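Local coordinates for protein branched-chain-amino-acid aminotransferase (Pseudomonas aeruginosa, PDB 6NST) that probably catalyses the pyridoxal-phosphate-dependent transfer of the amino group between leucine, isoleucine or valine and 2-oxoglutarate, at residues A[25-29]-A[30-34]; A[158-162]-A[163-167]. The protein carries 1 engineered substitution. All coordinates share one frame; numbering follows the deposited sequence.

Interaction 1 (A[25-29]-A[30-34]); sequences HVLTH and THHYG. Engineered in segment 30-34: His31 (natural residue Leu).
His32 reaches back from the short helix 29-33 over the turn that leads into it. Its CB lies 3.9 Å from His29 O, still beside the helix backbone. With CG anti to the carbonyl carbon (chi1 -70°), the ring is directed toward the start of the helix, and CD2 comes edge-on to Thr28 O at 3.0 Å. CE1 rests against Leu27 CD2. At the far end NE2 donates to Val26 O, 2.8 Å away, in the carbonyl plane and on a lone pair; the oxygen lies close to the ring plane, which probably fixes the rotation of the imidazole. The ring thus bridges the type I turn His25-Thr28 and the first turn of the helix.

Within the helix, His29 and Tyr33, four residues apart, pair obliquely, their planes at 38°. Tyr33 CD2 sits over the centre of the His29 ring, 3.5 Å from His29 CE1. On the backbone, His29 O accepts two bent bonds: Tyr33 N approaches nearly head-on to the carbonyl at 2.9 Å, while His32 N comes from above the carbonyl plane. His29 NE2 is tied to Gly110 O and Tyr33 OH to Met109 O, both in the loop beyond strand 96-104, and Tyr33 OH also to Arg99 of the second subunit.

His31, an engineered residue, sets its CB 3.2 Å from Thr28 O, and its ring meets Phe103 of the second subunit edge-to-face. The whole element is buried: it starts from the end of strand 23-25, packs through Thr28 and Thr30 on strand 96-104, and faces the second subunit, where His25 extends the sheet across the interface.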
loop_
_atom_site.group_PDB
_atom_site.type_symbol
_atom_site.label_atom_id
_atom_site.label_comp_id
_atom_site.label_asym_id
_atom_site.label_seq_id
_atom_site.Cartn_x
_atom_site.Cartn_y
_atom_site.Cartn_z
ATOM N N HIS A 25 31.025 -13.688 -23.382
ATOM C CA HIS A 25 31.900 -12.608 -22.958
ATOM C C HIS A 25 31.446 -12.075 -21.606
ATOM O O HIS A 25 30.256 -12.076 -21.280
ATOM C CB HIS A 25 31.919 -11.486 -23.993
ATOM C CG HIS A 25 33.018 -10.492 -23.779
ATOM N ND1 HIS A 25 32.795 -9.237 -23.255
ATOM C CD2 HIS A 25 34.349 -10.573 -24.010
ATOM C CE1 HIS A 25 33.941 -8.585 -23.178
ATOM N NE2 HIS A 25 34.900 -9.372 -23.630
ATOM N N VAL A 26 32.414 -11.629 -20.805
ATOM C CA VAL A 26 32.101 -11.167 -19.459
ATOM C C VAL A 26 31.320 -9.862 -19.459
ATOM O O VAL A 26 30.743 -9.496 -18.428
ATOM C CB VAL A 26 33.394 -11.037 -18.628
ATOM C CG1 VAL A 26 34.018 -9.656 -18.800
ATOM C CG2 VAL A 26 33.113 -11.348 -17.168
ATOM N N LEU A 27 31.270 -9.157 -20.592
ATOM C CA LEU A 27 30.419 -7.985 -20.749
ATOM C C LEU A 27 29.070 -8.324 -21.372
ATOM O O LEU A 27 28.463 -7.473 -22.036
ATOM C CB LEU A 27 31.136 -6.917 -21.574
ATOM C CG LEU A 27 32.374 -6.321 -20.907
ATOM C CD1 LEU A 27 32.953 -5.206 -21.759
ATOM C CD2 LEU A 27 32.029 -5.818 -19.515
ATOM N N THR A 28 28.595 -9.554 -21.184
ATOM C CA THR A 28 27.268 -9.936 -21.646
ATOM C C THR A 28 26.206 -9.071 -20.974
ATOM O O THR A 28 26.270 -8.801 -19.772
ATOM C CB THR A 28 27.023 -11.417 -21.347
ATOM O OG1 THR A 28 28.070 -12.202 -21.930
ATOM C CG2 THR A 28 25.698 -11.868 -21.913
ATOM N N HIS A 29 25.220 -8.633 -21.765
ATOM C CA HIS A 29 24.250 -7.653 -21.282
ATOM C C HIS A 29 23.372 -8.230 -20.175
ATOM O O HIS A 29 23.168 -7.591 -19.135
ATOM C CB HIS A 29 23.395 -7.152 -22.446
ATOM C CG HIS A 29 22.596 -5.926 -22.127
ATOM N ND1 HIS A 29 21.368 -5.977 -21.504
ATOM C CD2 HIS A 29 22.848 -4.614 -22.356
ATOM C CE1 HIS A 29 20.897 -4.751 -21.361
ATOM N NE2 HIS A 29 21.776 -3.905 -21.870
ATOM N N THR A 30 22.834 -9.436 -20.381
ATOM C CA THR A 30 22.041 -10.073 -19.332
ATOM C C THR A 30 22.871 -10.311 -18.075
ATOM O O THR A 30 22.338 -10.266 -16.960
ATOM C CB THR A 30 21.450 -11.389 -19.844
ATOM O OG1 THR A 30 20.633 -11.131 -20.993
ATOM C CG2 THR A 30 20.597 -12.065 -18.773
ATOM N N HIS A 31 24.176 -10.540 -18.235
ATOM C CA HIS A 31 25.051 -10.737 -17.085
ATOM C C HIS A 31 25.103 -9.498 -16.199
ATOM O O HIS A 31 25.257 -9.614 -14.977
ATOM C CB HIS A 31 26.458 -11.101 -17.563
ATOM C CG HIS A 31 27.241 -11.920 -16.586
ATOM N ND1 HIS A 31 28.606 -12.088 -16.683
ATOM C CD2 HIS A 31 26.851 -12.630 -15.503
ATOM C CE1 HIS A 31 29.023 -12.860 -15.697
ATOM N NE2 HIS A 31 27.978 -13.204 -14.967
ATOM N N HIS A 32 24.973 -8.310 -16.792
ATOM C CA HIS A 32 25.099 -7.061 -16.055
ATOM C C HIS A 32 23.764 -6.442 -15.671
ATOM O O HIS A 32 23.718 -5.658 -14.717
ATOM C CB HIS A 32 25.900 -6.038 -16.874
ATOM C CG HIS A 32 27.350 -6.377 -17.013
ATOM N ND1 HIS A 32 28.345 -5.665 -16.378
ATOM C CD2 HIS A 32 27.975 -7.353 -17.716
ATOM C CE1 HIS A 32 29.520 -6.186 -16.684
ATOM N NE2 HIS A 32 29.323 -7.212 -17.494
ATOM N N TYR A 33 22.685 -6.765 -16.382
ATOM C CA TYR A 33 21.398 -6.132 -16.137
ATOM C C TYR A 33 20.261 -7.116 -15.897
ATOM O O TYR A 33 19.125 -6.676 -15.686
ATOM C CB TYR A 33 21.036 -5.201 -17.302
ATOM C CG TYR A 33 22.085 -4.144 -17.566
ATOM C CD1 TYR A 33 22.187 -3.022 -16.752
ATOM C CD2 TYR A 33 22.979 -4.271 -18.623
ATOM C CE1 TYR A 33 23.144 -2.055 -16.984
ATOM C CE2 TYR A 33 23.940 -3.307 -18.865
ATOM C CZ TYR A 33 24.018 -2.201 -18.042
ATOM O OH TYR A 33 24.973 -1.238 -18.275
ATOM N N GLY A 34 20.526 -8.420 -15.921
ATOM C CA GLY A 34 19.527 -9.412 -15.574
ATOM C C GLY A 34 18.410 -9.606 -16.575
ATOM O O GLY A 34 17.552 -10.467 -16.353
#

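Interaction 2 (A[158-162]-A[163-167]); sequences RAKSN and GAYIN
The loop carrying the presumed cofactor lysine of this class-IV (branched-chain) aminotransferase runs here into helix 166-177, and residues 158-167 span the end of the loop and the start of the helix. Lys160, by similarity the residue that forms the internal aldimine with pyridoxal phosphate, carries no cofactor in this model; a sulfate ion lies about 4 Å from its side chain.

Lys160 runs fully extended past the hydroxyl end of Tyr165, the two side chains crossing obliquely. CG of the lysine, placed anti to the backbone N (chi1 -167°), and its CE both lie 3.3 Å from Tyr165 OH, one on each side of CD along the chain, so the phenol oxygen rests against the aliphatic shaft. Arg61, Phe38 and Glu39 touch the same lysine side chain, and Phe38 also meets the Tyr165 ring edge-to-face.

The ring of Tyr165 is turned back toward the loop. Its CD1 edge points at Ser161 O, which lies in the ring plane 3.1 Å away, a close approach of a carbonyl oxygen to an aromatic C-H. The backbone makes the bend through Asn162: Tyr165 N donates to Asn162 O over 3.2 Å with an almost straight N-H...O of 170°, although the donor stands above the carbonyl plane.

The Asn162 amide turns to a second subunit, ND2 bonding to His31 O of that chain, so the bend beside Lys160 is also part of the subunit interface. Ser161 also touches Ala164, the serine OG standing 3.2 Å from the alanine CB.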
loop_
_atom_site.group_PDB
_atom_site.type_symbol
_atom_site.label_atom_id
_atom_site.label_comp_id
_atom_site.label_asym_id
_atom_site.label_seq_id
_atom_site.Cartn_x
_atom_site.Cartn_y
_atom_site.Cartn_z
ATOM N N ARG A 158 4.484 -12.963 -14.324
ATOM C CA ARG A 158 4.153 -14.089 -15.189
ATOM C C ARG A 158 5.334 -14.562 -16.023
ATOM O O ARG A 158 5.271 -15.655 -16.598
ATOM C CB ARG A 158 2.996 -13.729 -16.129
ATOM C CG ARG A 158 1.760 -13.201 -15.425
ATOM C CD ARG A 158 1.392 -14.067 -14.232
ATOM N NE ARG A 158 0.240 -13.535 -13.511
ATOM C CZ ARG A 158 -0.078 -13.870 -12.266
ATOM N NH1 ARG A 158 0.677 -14.730 -11.596
ATOM N NH2 ARG A 158 -1.146 -13.336 -11.688
ATOM N N ALA A 159 6.393 -13.767 -16.116
ATOM C CA ALA A 159 7.591 -14.151 -16.842
ATOM C C ALA A 159 8.614 -14.727 -15.873
ATOM O O ALA A 159 8.735 -14.270 -14.733
ATOM C CB ALA A 159 8.191 -12.957 -17.587
ATOM N N LYS A 160 9.340 -15.744 -16.330
ATOM C CA LYS A 160 10.410 -16.352 -15.545
ATOM C C LYS A 160 11.718 -15.713 -16.002
ATOM O O LYS A 160 12.447 -16.240 -16.843
ATOM C CB LYS A 160 10.403 -17.868 -15.713
ATOM C CG LYS A 160 11.263 -18.616 -14.711
ATOM C CD LYS A 160 11.005 -20.116 -14.775
ATOM C CE LYS A 160 11.797 -20.853 -13.705
ATOM N NZ LYS A 160 11.502 -22.312 -13.689
ATOM N N SER A 161 12.004 -14.543 -15.440
ATOM C CA SER A 161 13.134 -13.719 -15.847
ATOM C C SER A 161 14.336 -13.944 -14.935
ATOM O O SER A 161 14.193 -14.250 -13.748
ATOM C CB SER A 161 12.754 -12.237 -15.849
ATOM O OG SER A 161 12.306 -11.819 -14.573
ATOM N N ASN A 162 15.530 -13.772 -15.508
ATOM C CA ASN A 162 16.768 -14.053 -14.787
ATOM C C ASN A 162 16.903 -13.175 -13.548
ATOM O O ASN A 162 16.935 -13.671 -12.417
ATOM C CB ASN A 162 17.972 -13.858 -15.712
ATOM C CG ASN A 162 18.005 -14.853 -16.854
ATOM O OD1 ASN A 162 17.004 -15.499 -17.161
ATOM N ND2 ASN A 162 19.162 -14.977 -17.497
ATOM N N GLY A 163 16.984 -11.858 -13.747
ATOM C CA GLY A 163 17.307 -10.951 -12.659
ATOM C C GLY A 163 16.281 -10.901 -11.544
ATOM O O GLY A 163 16.602 -10.440 -10.444
ATOM N N ALA A 164 15.055 -11.363 -11.800
ATOM C CA ALA A 164 14.026 -11.310 -10.771
ATOM C C ALA A 164 14.290 -12.283 -9.631
ATOM O O ALA A 164 13.720 -12.116 -8.548
ATOM C CB ALA A 164 12.651 -11.591 -11.378
ATOM N N TYR A 165 15.144 -13.281 -9.839
ATOM C CA TYR A 165 15.386 -14.303 -8.829
ATOM C C TYR A 165 16.404 -13.882 -7.776
ATOM O O TYR A 165 16.857 -14.730 -7.002
ATOM C CB TYR A 165 15.816 -15.611 -9.497
ATOM C CG TYR A 165 14.634 -16.401 -10.008
ATOM C CD1 TYR A 165 13.986 -16.038 -11.182
ATOM C CD2 TYR A 165 14.146 -17.490 -9.300
ATOM C CE1 TYR A 165 12.896 -16.747 -11.646
ATOM C CE2 TYR A 165 13.056 -18.207 -9.757
ATOM C CZ TYR A 165 12.435 -17.830 -10.930
ATOM O OH TYR A 165 11.350 -18.541 -11.388
ATOM N N ILE A 166 16.773 -12.600 -7.727
ATOM C CA ILE A 166 17.504 -12.092 -6.571
ATOM C C ILE A 166 16.655 -12.234 -5.315
ATOM O O ILE A 166 17.143 -12.649 -4.256
ATOM C CB ILE A 166 17.922 -10.627 -6.799
ATOM C CG1 ILE A 166 18.952 -10.526 -7.923
ATOM C CG2 ILE A 166 18.465 -10.020 -5.514
ATOM C CD1 ILE A 166 19.390 -9.107 -8.203
ATOM N N ASN A 167 15.366 -11.906 -5.421
ATOM C CA ASN A 167 14.476 -11.961 -4.267
ATOM C C ASN A 167 14.346 -13.383 -3.735
ATOM O O ASN A 167 14.245 -13.593 -2.521
ATOM C CB ASN A 167 13.109 -11.393 -4.652
ATOM C CG ASN A 167 12.152 -11.323 -3.481
ATOM O OD1 ASN A 167 11.306 -12.200 -3.307
ATOM N ND2 ASN A 167 12.278 -10.276 -2.673
#

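In the fold
From the N terminus, interaction 1 comes first, turning the chain out of strand 23-25 through helix 29-33 and on toward strand 36-46 of the antiparallel sheet. Interaction 2 opens more than a hundred residues later, bending the loop after strand 140-145 into helix 166-177. Each closes a short local turn, and the two follow in series without nesting or crossing. In space their centres lie about 15 Å apart and their ends meet: Gly34 O lies 3.0 Å from Gly163 N, probably hydrogen-bonded, and Thr30 packs on Asn162. The entrance to helix 166-177 is thereby joined to the segment leading into strand 36-46, and both turns touch the second subunit.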